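Local atomic coordinates of acyl-CoA dehydrogenase (Thermus thermophilus, PDB entry 2Z1Q), a protein that probably catalyses the FAD-dependent 2,3-dehydrogenation of saturated acyl-CoA thioesters, passing the electrons to an acceptor. Residues B[113-122]-B[133-144]; B[274-285]-B[362-373]. One frame throughout, in Å; residues are numbered along the deposited sequence.

Contact 1 (B[113-122]-B[133-144])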
loop_
_atom_site.group_PDB
_atom_site.type_symbol
_atom_site.label_atom_id
_atom_site.label_comp_id
_atom_site.label_asym_id
_atom_site.label_seq_id
_atom_site.Cartn_x
_atom_site.Cartn_y
_atom_site.Cartn_z
ATOM N N HIS B 113 -10.463 -21.379 12.700
ATOM C CA HIS B 113 -11.036 -22.371 13.608
ATOM C C HIS B 113 -12.342 -21.878 14.287
ATOM O O HIS B 113 -13.407 -22.444 14.058
ATOM C CB HIS B 113 -9.994 -22.734 14.655
ATOM C CG HIS B 113 -10.465 -23.744 15.651
ATOM N ND1 HIS B 113 -10.697 -25.067 15.324
ATOM C CD2 HIS B 113 -10.736 -23.628 16.975
ATOM C CE1 HIS B 113 -11.090 -25.715 16.406
ATOM N NE2 HIS B 113 -11.123 -24.869 17.417
ATOM N N THR B 114 -12.254 -20.814 15.088
ATOM C CA THR B 114 -13.431 -20.283 15.805
ATOM C C THR B 114 -14.589 -19.759 14.946
ATOM O O THR B 114 -15.750 -19.780 15.388
ATOM C CB THR B 114 -13.034 -19.139 16.789
ATOM O OG1 THR B 114 -12.547 -18.013 16.053
ATOM C CG2 THR B 114 -11.951 -19.610 17.755
ATOM N N SER B 115 -14.308 -19.298 13.729
ATOM C CA SER B 115 -15.383 -18.784 12.896
ATOM C C SER B 115 -15.872 -19.799 11.863
ATOM O O SER B 115 -16.755 -20.602 12.150
ATOM C CB SER B 115 -14.956 -17.475 12.216
ATOM O OG SER B 115 -13.884 -17.673 11.310
ATOM N N ILE B 116 -15.303 -19.780 10.666
ATOM C CA ILE B 116 -15.735 -20.719 9.640
ATOM C C ILE B 116 -15.609 -22.192 10.037
ATOM O O ILE B 116 -16.343 -23.037 9.543
ATOM C CB ILE B 116 -14.966 -20.478 8.337
ATOM C CG1 ILE B 116 -13.459 -20.444 8.623
ATOM C CG2 ILE B 116 -15.449 -19.185 7.701
ATOM C CD1 ILE B 116 -12.587 -20.196 7.391
ATOM N N GLY B 117 -14.696 -22.503 10.943
ATOM C CA GLY B 117 -14.527 -23.893 11.333
ATOM C C GLY B 117 -15.527 -24.447 12.334
ATOM O O GLY B 117 -15.947 -25.594 12.232
ATOM N N THR B 118 -15.915 -23.624 13.302
ATOM C CA THR B 118 -16.848 -24.059 14.334
ATOM C C THR B 118 -18.295 -23.623 14.087
ATOM O O THR B 118 -19.212 -24.429 14.220
ATOM C CB THR B 118 -16.395 -23.553 15.739
ATOM O OG1 THR B 118 -15.062 -24.003 16.015
ATOM C CG2 THR B 118 -17.321 -24.090 16.826
ATOM N N LEU B 119 -18.496 -22.356 13.721
ATOM C CA LEU B 119 -19.841 -21.813 13.491
ATOM C C LEU B 119 -20.787 -22.637 12.625
ATOM O O LEU B 119 -21.982 -22.695 12.893
ATOM C CB LEU B 119 -19.759 -20.391 12.927
ATOM C CG LEU B 119 -19.877 -19.258 13.954
ATOM C CD1 LEU B 119 -19.032 -19.565 15.160
ATOM C CD2 LEU B 119 -19.446 -17.940 13.332
ATOM N N PRO B 120 -20.274 -23.266 11.558
ATOM C CA PRO B 120 -21.186 -24.057 10.732
ATOM C C PRO B 120 -21.883 -25.123 11.588
ATOM O O PRO B 120 -23.105 -25.284 11.511
ATOM C CB PRO B 120 -20.265 -24.636 9.665
ATOM C CG PRO B 120 -19.248 -23.533 9.498
ATOM C CD PRO B 120 -18.943 -23.179 10.931
ATOM N N LEU B 121 -21.111 -25.827 12.415
ATOM C CA LEU B 121 -21.675 -26.848 13.287
ATOM C C LEU B 121 -22.623 -26.218 14.310
ATOM O O LEU B 121 -23.693 -26.759 14.588
ATOM C CB LEU B 121 -20.558 -27.614 14.007
ATOM C CG LEU B 121 -20.095 -28.923 13.355
ATOM C CD1 LEU B 121 -18.740 -29.332 13.898
ATOM C CD2 LEU B 121 -21.125 -30.010 13.618
ATOM N N VAL B 122 -22.238 -25.070 14.859
ATOM C CA VAL B 122 -23.081 -24.389 15.840
ATOM C C VAL B 122 -24.384 -23.868 15.240
ATOM O O VAL B 122 -25.421 -23.864 15.898
ATOM C CB VAL B 122 -22.343 -23.201 16.481
ATOM C CG1 VAL B 122 -23.290 -22.421 17.385
ATOM C CG2 VAL B 122 -21.146 -23.698 17.277
ATOM N N TYR B 133 -18.652 -33.443 18.127
ATOM C CA TYR B 133 -17.695 -32.621 17.396
ATOM C C TYR B 133 -17.364 -31.325 18.114
ATOM O O TYR B 133 -16.194 -31.030 18.361
ATOM C CB TYR B 133 -18.225 -32.306 15.990
ATOM C CG TYR B 133 -18.103 -33.446 14.998
ATOM C CD1 TYR B 133 -19.160 -33.778 14.154
ATOM C CD2 TYR B 133 -16.931 -34.198 14.911
ATOM C CE1 TYR B 133 -19.061 -34.832 13.256
ATOM C CE2 TYR B 133 -16.819 -35.257 14.009
ATOM C CZ TYR B 133 -17.890 -35.569 13.189
ATOM O OH TYR B 133 -17.808 -36.637 12.327
ATOM N N LEU B 134 -18.396 -30.561 18.459
ATOM C CA LEU B 134 -18.226 -29.278 19.134
ATOM C C LEU B 134 -17.368 -29.330 20.396
ATOM O O LEU B 134 -16.538 -28.448 20.629
ATOM C CB LEU B 134 -19.599 -28.687 19.459
ATOM C CG LEU B 134 -19.833 -27.218 19.098
ATOM C CD1 LEU B 134 -19.403 -26.948 17.658
ATOM C CD2 LEU B 134 -21.309 -26.893 19.290
ATOM N N PRO B 135 -17.548 -30.361 21.231
ATOM C CA PRO B 135 -16.726 -30.418 22.446
ATOM C C PRO B 135 -15.224 -30.421 22.141
ATOM O O PRO B 135 -14.452 -29.713 22.784
ATOM C CB PRO B 135 -17.215 -31.701 23.130
ATOM C CG PRO B 135 -18.677 -31.749 22.717
ATOM C CD PRO B 135 -18.599 -31.393 21.245
ATOM N N LYS B 136 -14.801 -31.202 21.154
ATOM C CA LYS B 136 -13.383 -31.253 20.808
ATOM C C LYS B 136 -12.896 -29.928 20.212
ATOM O O LYS B 136 -11.790 -29.469 20.507
ATOM C CB LYS B 136 -13.123 -32.380 19.815
ATOM C CG LYS B 136 -13.497 -33.763 20.312
ATOM C CD LYS B 136 -13.052 -34.794 19.281
ATOM C CE LYS B 136 -13.380 -36.222 19.688
ATOM N NZ LYS B 136 -14.842 -36.511 19.723
ATOM N N LEU B 137 -13.730 -29.319 19.375
ATOM C CA LEU B 137 -13.367 -28.051 18.756
ATOM C C LEU B 137 -13.252 -26.961 19.809
ATOM O O LEU B 137 -12.366 -26.117 19.737
ATOM C CB LEU B 137 -14.413 -27.650 17.718
ATOM C CG LEU B 137 -14.674 -28.670 16.609
ATOM C CD1 LEU B 137 -15.710 -28.111 15.651
ATOM C CD2 LEU B 137 -13.385 -28.986 15.866
ATOM N N ALA B 138 -14.145 -26.999 20.794
ATOM C CA ALA B 138 -14.153 -25.993 21.858
ATOM C C ALA B 138 -12.987 -26.126 22.815
ATOM O O ALA B 138 -12.570 -25.151 23.441
ATOM C CB ALA B 138 -15.462 -26.067 22.632
ATOM N N SER B 139 -12.455 -27.333 22.927
ATOM C CA SER B 139 -11.337 -27.597 23.814
ATOM C C SER B 139 -9.998 -27.407 23.107
ATOM O O SER B 139 -8.985 -27.144 23.752
ATOM C CB SER B 139 -11.422 -29.029 24.320
ATOM O OG SER B 139 -11.441 -29.917 23.218
ATOM N N GLY B 140 -10.000 -27.543 21.785
ATOM C CA GLY B 140 -8.772 -27.405 21.025
ATOM C C GLY B 140 -8.176 -28.772 20.706
ATOM O O GLY B 140 -7.149 -28.870 20.034
ATOM N N GLU B 141 -8.813 -29.831 21.199
ATOM C CA GLU B 141 -8.327 -31.176 20.942
ATOM C C GLU B 141 -8.407 -31.396 19.437
ATOM O O GLU B 141 -7.545 -32.037 18.834
ATOM C CB GLU B 141 -9.180 -32.194 21.698
ATOM C CG GLU B 141 -9.001 -33.624 21.210
ATOM C CD GLU B 141 -9.529 -34.649 22.195
ATOM O OE1 GLU B 141 -10.677 -34.493 22.671
ATOM O OE2 GLU B 141 -8.795 -35.615 22.486
ATOM N N TRP B 142 -9.442 -30.829 18.831
ATOM C CA TRP B 142 -9.644 -30.941 17.398
ATOM C C TRP B 142 -9.670 -29.571 16.721
ATOM O O TRP B 142 -10.369 -28.654 17.174
ATOM C CB TRP B 142 -10.930 -31.705 17.143
ATOM C CG TRP B 142 -10.717 -33.178 17.068
ATOM C CD1 TRP B 142 -9.734 -33.902 17.681
ATOM C CD2 TRP B 142 -11.486 -34.108 16.310
ATOM N NE1 TRP B 142 -9.842 -35.231 17.346
ATOM C CE2 TRP B 142 -10.911 -35.385 16.504
ATOM C CE3 TRP B 142 -12.608 -33.987 15.477
ATOM C CZ2 TRP B 142 -11.420 -36.531 15.895
ATOM C CZ3 TRP B 142 -13.112 -35.121 14.871
ATOM C CH2 TRP B 142 -12.519 -36.378 15.082
ATOM N N ILE B 143 -8.889 -29.422 15.652
ATOM C CA ILE B 143 -8.820 -28.171 14.906
ATOM C C ILE B 143 -9.731 -28.269 13.693
ATOM O O ILE B 143 -9.733 -29.283 12.996
ATOM C CB ILE B 143 -7.373 -27.881 14.448
ATOM C CG1 ILE B 143 -6.461 -27.799 15.675
ATOM C CG2 ILE B 143 -7.304 -26.561 13.680
ATOM C CD1 ILE B 143 -5.003 -27.653 15.346
ATOM N N ALA B 144 -10.503 -27.225 13.424
ATOM C CA ALA B 144 -11.416 -27.280 12.294
ATOM C C ALA B 144 -10.950 -26.453 11.085
ATOM O O ALA B 144 -10.180 -25.507 11.227
ATOM C CB ALA B 144 -12.822 -26.847 12.745
#
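His113 and the chain from Leu137 to Ala144 are joined by two hydrogen bonds, one at each ring nitrogen. The amide of Ala144 donates to His113 ND1 (N to ND1 2.9 Å, N-H...acceptor angle 166°) and lies in the ring plane, so it meets the imidazole squarely at its edge. On the other nitrogen, His113 NE2 donates to Leu137 O at 2.9 Å; this bond is more bent, and the donor sits 25° away from the carbonyl plane. With ND1 accepting and NE2 donating, the pattern is consistent with a neutral ring protonated on NE2, and two bonds in the ring plane fix its rotation. The side chain reaches this position because CG is anti to the backbone N (chi1 180°), while Thr118 OG1 lies over one face of the imidazole.

The helices of both segments belong to the alpha-helical N-terminal domain of the acyl-CoA dehydrogenase fold, and the second segment ends at Ala144, the first residue of strand 144-147 of the beta-sheet, whose Tyr146 binds FAD. The histidine therefore ties helix 106-117 to the end of helix 134-139 and to the start of that strand. Ile116, on the same helix, touches the cofactor.

A second group of contacts is apolar. Leu134 CD1 rests against two methyls, Thr118 CG2 at 3.6 Å and Val122 CG2 beside it, with both side chains crossing the leucine at about a right angle. Leu121 CD1 meets two groups, Tyr133 CB at 3.7 Å and Leu137 CD1 at the same distance; Leu190 of strand 190-197 touches all three of these residues.

Backbone and methyl pack closely at Gly117, whose O lies 3.4 Å from Ala144 CB. A beta carbon on this glycine would come within 2.9 Å of Ala144 CB and 2.7 Å of His113 O, two clashes that its bare backbone avoids.

Contact 2 (B[274-285]-B[362-373]). With FAD (flavin-adenine dinucleotide), chain C.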
loop_
_atom_site.group_PDB
_atom_site.type_symbol
_atom_site.label_atom_id
_atom_site.label_comp_id
_atom_site.label_asym_id
_atom_site.label_seq_id
_atom_site.Cartn_x
_atom_site.Cartn_y
_atom_site.Cartn_z
ATOM N N GLY B 274 -4.133 -4.955 14.868
ATOM C CA GLY B 274 -2.867 -4.925 14.157
ATOM C C GLY B 274 -2.378 -3.509 13.962
ATOM O O GLY B 274 -1.183 -3.219 14.115
ATOM N N ALA B 275 -3.302 -2.617 13.635
ATOM C CA ALA B 275 -2.961 -1.222 13.422
ATOM C C ALA B 275 -2.310 -0.650 14.688
ATOM O O ALA B 275 -1.257 -0.006 14.605
ATOM C CB ALA B 275 -4.209 -0.435 13.035
ATOM N N LYS B 276 -2.906 -0.912 15.851
ATOM C CA LYS B 276 -2.347 -0.428 17.113
ATOM C C LYS B 276 -0.913 -0.916 17.281
ATOM O O LYS B 276 -0.027 -0.148 17.660
ATOM C CB LYS B 276 -3.179 -0.916 18.313
ATOM C CG LYS B 276 -4.586 -0.340 18.389
ATOM C CD LYS B 276 -5.338 -0.857 19.609
ATOM C CE LYS B 276 -6.678 -0.153 19.776
ATOM N NZ LYS B 276 -7.475 -0.714 20.910
ATOM N N ARG B 277 -0.674 -2.193 16.997
ATOM C CA ARG B 277 0.673 -2.730 17.140
ATOM C C ARG B 277 1.639 -2.002 16.222
ATOM O O ARG B 277 2.738 -1.630 16.636
ATOM C CB ARG B 277 0.706 -4.222 16.808
ATOM C CG ARG B 277 -0.370 -5.006 17.489
ATOM C CD ARG B 277 -0.290 -4.827 18.992
ATOM N NE ARG B 277 -1.617 -4.862 19.589
ATOM C CZ ARG B 277 -2.403 -5.932 19.608
ATOM N NH1 ARG B 277 -1.997 -7.071 19.058
ATOM N NH2 ARG B 277 -3.604 -5.855 20.160
ATOM N N ALA B 278 1.232 -1.822 14.968
ATOM C CA ALA B 278 2.081 -1.135 14.000
ATOM C C ALA B 278 2.346 0.286 14.493
ATOM O O ALA B 278 3.427 0.837 14.264
ATOM C CB ALA B 278 1.404 -1.105 12.628
ATOM N N LEU B 279 1.356 0.871 15.169
ATOM C CA LEU B 279 1.505 2.227 15.693
ATOM C C LEU B 279 2.511 2.237 16.845
ATOM O O LEU B 279 3.354 3.127 16.918
ATOM C CB LEU B 279 0.152 2.778 16.171
ATOM C CG LEU B 279 -0.119 4.292 16.045
ATOM C CD1 LEU B 279 -1.343 4.659 16.873
ATOM C CD2 LEU B 279 1.060 5.097 16.530
ATOM N N GLU B 280 2.434 1.245 17.733
ATOM C CA GLU B 280 3.374 1.157 18.858
ATOM C C GLU B 280 4.786 1.101 18.294
ATOM O O GLU B 280 5.679 1.826 18.743
ATOM C CB GLU B 280 3.118 -0.102 19.699
ATOM C CG GLU B 280 1.713 -0.199 20.259
ATOM C CD GLU B 280 1.483 -1.467 21.070
ATOM O OE1 GLU B 280 0.349 -1.653 21.569
ATOM O OE2 GLU B 280 2.431 -2.273 21.211
ATOM N N LEU B 281 4.981 0.231 17.304
ATOM C CA LEU B 281 6.283 0.081 16.666
ATOM C C LEU B 281 6.735 1.406 16.055
ATOM O O LEU B 281 7.885 1.808 16.222
ATOM C CB LEU B 281 6.252 -0.995 15.562
ATOM C CG LEU B 281 6.079 -2.468 15.963
ATOM C CD1 LEU B 281 6.009 -3.335 14.709
ATOM C CD2 LEU B 281 7.234 -2.916 16.837
ATOM N N SER B 282 5.828 2.078 15.350
ATOM C CA SER B 282 6.151 3.349 14.699
ATOM C C SER B 282 6.478 4.443 15.726
ATOM O O SER B 282 7.459 5.180 15.567
ATOM C CB SER B 282 4.982 3.814 13.825
ATOM O OG SER B 282 4.697 2.887 12.799
ATOM N N ALA B 283 5.658 4.535 16.773
ATOM C CA ALA B 283 5.862 5.543 17.819
ATOM C C ALA B 283 7.194 5.306 18.508
ATOM O O ALA B 283 7.977 6.228 18.708
ATOM C CB ALA B 283 4.740 5.473 18.843
ATOM N N GLN B 284 7.441 4.055 18.868
ATOM C CA GLN B 284 8.683 3.708 19.541
ATOM C C GLN B 284 9.893 4.042 18.707
ATOM O O GLN B 284 10.861 4.618 19.216
ATOM C CB GLN B 284 8.689 2.225 19.892
ATOM C CG GLN B 284 7.666 1.890 20.945
ATOM C CD GLN B 284 7.440 0.407 21.092
ATOM O OE1 GLN B 284 6.840 -0.035 22.065
ATOM N NE2 GLN B 284 7.910 -0.375 20.118
ATOM N N TYR B 285 9.850 3.676 17.429
ATOM C CA TYR B 285 10.967 3.948 16.542
ATOM C C TYR B 285 11.130 5.458 16.342
ATOM O O TYR B 285 12.260 5.953 16.292
ATOM C CB TYR B 285 10.772 3.248 15.191
ATOM C CG TYR B 285 12.004 3.277 14.321
ATOM C CD1 TYR B 285 13.106 2.469 14.612
ATOM C CD2 TYR B 285 12.092 4.150 13.244
ATOM C CE1 TYR B 285 14.269 2.532 13.847
ATOM C CE2 TYR B 285 13.261 4.229 12.468
ATOM C CZ TYR B 285 14.339 3.415 12.778
ATOM O OH TYR B 285 15.482 3.476 12.016
ATOM N N LEU B 362 -5.759 -0.376 8.622
ATOM C CA LEU B 362 -4.526 -1.138 8.900
ATOM C C LEU B 362 -3.536 -1.016 7.725
ATOM O O LEU B 362 -2.343 -0.805 7.933
ATOM C CB LEU B 362 -4.848 -2.628 9.157
ATOM C CG LEU B 362 -3.616 -3.540 9.265
ATOM C CD1 LEU B 362 -2.802 -3.102 10.451
ATOM C CD2 LEU B 362 -4.007 -5.007 9.394
ATOM N N ASP B 363 -4.040 -1.121 6.499
ATOM C CA ASP B 363 -3.211 -1.003 5.299
ATOM C C ASP B 363 -2.404 0.295 5.385
ATOM O O ASP B 363 -1.171 0.298 5.257
ATOM C CB ASP B 363 -4.129 -0.998 4.066
ATOM C CG ASP B 363 -3.372 -0.893 2.744
ATOM O OD1 ASP B 363 -3.090 -1.938 2.108
ATOM O OD2 ASP B 363 -3.056 0.244 2.343
ATOM N N TYR B 364 -3.109 1.395 5.620
ATOM C CA TYR B 364 -2.476 2.698 5.753
ATOM C C TYR B 364 -1.469 2.741 6.897
ATOM O O TYR B 364 -0.350 3.220 6.720
ATOM C CB TYR B 364 -3.518 3.792 5.984
ATOM C CG TYR B 364 -2.899 5.136 6.273
ATOM C CD1 TYR B 364 -2.421 5.938 5.241
ATOM C CD2 TYR B 364 -2.761 5.591 7.584
ATOM C CE1 TYR B 364 -1.817 7.168 5.500
ATOM C CE2 TYR B 364 -2.159 6.825 7.860
ATOM C CZ TYR B 364 -1.690 7.605 6.811
ATOM O OH TYR B 364 -1.103 8.819 7.072
ATOM N N VAL B 365 -1.870 2.239 8.067
ATOM C CA VAL B 365 -1.014 2.237 9.249
ATOM C C VAL B 365 0.271 1.408 9.050
ATOM O O VAL B 365 1.366 1.876 9.371
ATOM C CB VAL B 365 -1.828 1.756 10.501
ATOM C CG1 VAL B 365 -0.934 1.642 11.732
ATOM C CG2 VAL B 365 -2.964 2.759 10.768
ATOM N N VAL B 366 0.169 0.193 8.520
ATOM C CA VAL B 366 1.414 -0.557 8.323
ATOM C C VAL B 366 2.283 0.089 7.244
ATOM O O VAL B 366 3.499 0.034 7.318
ATOM C CB VAL B 366 1.179 -2.060 7.968
ATOM C CG1 VAL B 366 0.468 -2.737 9.118
ATOM C CG2 VAL B 366 0.390 -2.203 6.671
ATOM N N ASP B 367 1.669 0.744 6.266
ATOM C CA ASP B 367 2.436 1.375 5.195
ATOM C C ASP B 367 3.280 2.543 5.685
ATOM O O ASP B 367 4.467 2.632 5.374
ATOM C CB ASP B 367 1.487 1.825 4.081
ATOM C CG ASP B 367 2.224 2.313 2.863
ATOM O OD1 ASP B 367 3.179 1.637 2.433
ATOM O OD2 ASP B 367 1.850 3.376 2.332
ATOM N N GLU B 368 2.667 3.423 6.470
ATOM C CA GLU B 368 3.371 4.568 7.020
ATOM C C GLU B 368 4.299 4.061 8.109
ATOM O O GLU B 368 5.311 4.687 8.401
ATOM C CB GLU B 368 2.383 5.573 7.609
ATOM C CG GLU B 368 1.528 6.267 6.560
ATOM C CD GLU B 368 2.359 6.981 5.512
ATOM O OE1 GLU B 368 3.540 7.284 5.766
ATOM O OE2 GLU B 368 1.814 7.252 4.423
ATOM N N GLY B 369 3.953 2.929 8.713
ATOM C CA GLY B 369 4.811 2.370 9.738
ATOM C C GLY B 369 6.116 1.991 9.060
ATOM O O GLY B 369 7.202 2.260 9.562
ATOM N N VAL B 370 6.012 1.357 7.897
ATOM C CA VAL B 370 7.213 0.990 7.162
ATOM C C VAL B 370 7.967 2.278 6.820
ATOM O O VAL B 370 9.174 2.372 7.023
ATOM C CB VAL B 370 6.874 0.237 5.834
ATOM C CG1 VAL B 370 8.129 0.065 4.979
ATOM C CG2 VAL B 370 6.288 -1.121 6.144
ATOM N N GLN B 371 7.255 3.279 6.317
ATOM C CA GLN B 371 7.920 4.524 5.932
ATOM C C GLN B 371 8.701 5.148 7.090
ATOM O O GLN B 371 9.834 5.573 6.916
ATOM C CB GLN B 371 6.895 5.523 5.374
ATOM C CG GLN B 371 7.534 6.657 4.582
ATOM C CD GLN B 371 8.226 6.189 3.299
ATOM O OE1 GLN B 371 8.954 6.951 2.678
ATOM N NE2 GLN B 371 7.999 4.944 2.902
ATOM N N ILE B 372 8.091 5.185 8.271
ATOM C CA ILE B 372 8.710 5.733 9.476
ATOM C C ILE B 372 10.062 5.059 9.770
ATOM O O ILE B 372 11.003 5.732 10.193
ATOM C CB ILE B 372 7.708 5.581 10.674
ATOM C CG1 ILE B 372 6.571 6.596 10.510
ATOM C CG2 ILE B 372 8.394 5.824 12.012
ATOM C CD1 ILE B 372 5.505 6.459 11.560
ATOM N N HIS B 373 10.178 3.753 9.505
ATOM C CA HIS B 373 11.438 3.015 9.743
ATOM C C HIS B 373 12.458 3.100 8.623
ATOM O O HIS B 373 13.516 2.463 8.688
ATOM C CB HIS B 373 11.176 1.521 9.980
ATOM C CG HIS B 373 10.398 1.229 11.219
ATOM N ND1 HIS B 373 9.081 1.606 11.369
ATOM C CD2 HIS B 373 10.733 0.568 12.351
ATOM C CE1 HIS B 373 8.635 1.185 12.537
ATOM N NE2 HIS B 373 9.616 0.550 13.152
HETATM P PA FAD C . 15.413 6.355 8.951
HETATM O O1A FAD C . 15.082 5.089 8.344
HETATM O O2A FAD C . 16.839 6.665 9.611
HETATM O O5B FAD C . 14.555 7.597 8.492
HETATM C C5B FAD C . 13.277 7.582 9.110
HETATM C C4B FAD C . 12.743 8.906 8.687
HETATM O O4B FAD C . 13.240 9.678 7.648
HETATM C C3B FAD C . 11.198 9.253 8.843
HETATM O O3B FAD C . 10.907 9.621 10.199
HETATM C C2B FAD C . 11.243 10.428 7.793
HETATM O O2B FAD C . 10.227 11.436 7.948
HETATM C C1B FAD C . 12.618 10.758 8.237
HETATM N N9A FAD C . 13.214 12.061 8.027
HETATM C C8A FAD C . 14.576 12.217 7.979
HETATM N N7A FAD C . 14.889 13.448 7.832
HETATM C C5A FAD C . 13.764 14.185 7.743
HETATM C C6A FAD C . 13.480 15.565 7.562
HETATM N N6A FAD C . 14.520 16.458 7.426
HETATM N N1A FAD C . 12.173 15.961 7.515
HETATM C C2A FAD C . 11.171 15.097 7.667
HETATM N N3A FAD C . 11.402 13.808 7.846
HETATM C C4A FAD C . 12.664 13.291 7.881
HETATM N N1 FAD C . 22.798 3.025 0.623
HETATM C C2 FAD C . 23.926 3.261 -0.053
HETATM O O2 FAD C . 24.685 4.127 0.369
HETATM N N3 FAD C . 24.277 2.570 -1.177
HETATM C C4 FAD C . 23.483 1.567 -1.696
HETATM O O4 FAD C . 23.802 0.947 -2.691
HETATM C C4X FAD C . 22.236 1.244 -0.982
HETATM N N5 FAD C . 21.402 0.271 -1.366
HETATM C C5X FAD C . 20.287 -0.042 -0.654
HETATM C C6 FAD C . 19.429 -1.138 -1.050
HETATM C C7 FAD C . 18.306 -1.460 -0.273
HETATM C C7M FAD C . 17.446 -2.634 -0.687
HETATM C C8 FAD C . 17.975 -0.694 0.890
HETATM C C8M FAD C . 16.772 -1.026 1.747
HETATM C C9 FAD C . 18.779 0.370 1.276
HETATM C C9A FAD C . 19.942 0.727 0.510
HETATM N N10 FAD C . 20.787 1.779 0.942
HETATM C C10 FAD C . 21.927 2.072 0.247
HETATM C "C1'" FAD C . 20.380 2.481 2.143
HETATM C "C2'" FAD C . 19.679 3.830 1.954
HETATM O "O2'" FAD C . 20.560 4.814 1.403
HETATM C "C3'" FAD C . 19.291 4.147 3.345
HETATM O "O3'" FAD C . 18.388 3.099 3.794
HETATM C "C4'" FAD C . 18.562 5.443 3.519
HETATM O "O4'" FAD C . 19.354 6.570 3.121
HETATM C "C5'" FAD C . 18.274 5.373 4.982
HETATM O "O5'" FAD C . 17.535 6.379 5.482
HETATM P P FAD C . 17.254 5.774 6.947
HETATM O O1P FAD C . 16.708 4.409 6.804
HETATM O O2P FAD C . 18.646 5.712 7.800
HETATM O O3P FAD C . 16.143 6.811 7.552
HETATM O O HOH W 1 10.385 -0.135 16.044
#
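Tyr285 lays its ring over the imidazole of His373 in an offset stack, centroids 4.4 Å apart and planes 14° from parallel. The two sit at one end of a near-parallel helix pair (17°, axes 8.8 Å apart) in the helical C-terminal domain of the acyl-CoA dehydrogenase fold. Tyr285 CB adds a CH-pi contact over the imidazole face. His373 ND1 donates to Gly369 O at 2.7 Å, which ties the ring back to its own helix, while a water links NE2 to Leu281 O. An alanine in place of His373 would probably leave one face of the Tyr285 ring without its stacking partner and this water without its second protein ligand.

Small residues permit the close approach farther along. Ala278 CB meets Val365 CG1 at 3.7 Å, and Gly369 CA comes within 3.1 Å of Ser282 OG, where a beta carbon would clash. That hydroxyl is turned back to Ala278 O, with OG anti to the carbonyl carbon (chi1 -61°). The helix end also borders FAD, which Arg289 and residues of the second subunit help to bind: His373 O lies 3.1 Å from FAD O1A.

In the fold
Contacts 1 and 2 are both buried, yet they share no helix segment: their centres are 33 Å apart, their nearest atoms about 15 Å. Helix 252-288 relates them, since it carries 274-285 and its earlier Val259 packs on Ile116 and Leu119. Their chemistry differs. Contact 1 adds two direct hydrogen bonds across the interface to its apolar packing, whereas contact 2 pairs two long helices with none, relying on apolar and ring packing plus a bridging water. Each lies near FAD, but at different molecules of it: contact 2 borders one completed by the second subunit's Tyr146 and Thr149, contact 1 the other. Only contact 2 has the second subunit within reach, through salt bridges from Asp367 to its Arg392 and Arg395.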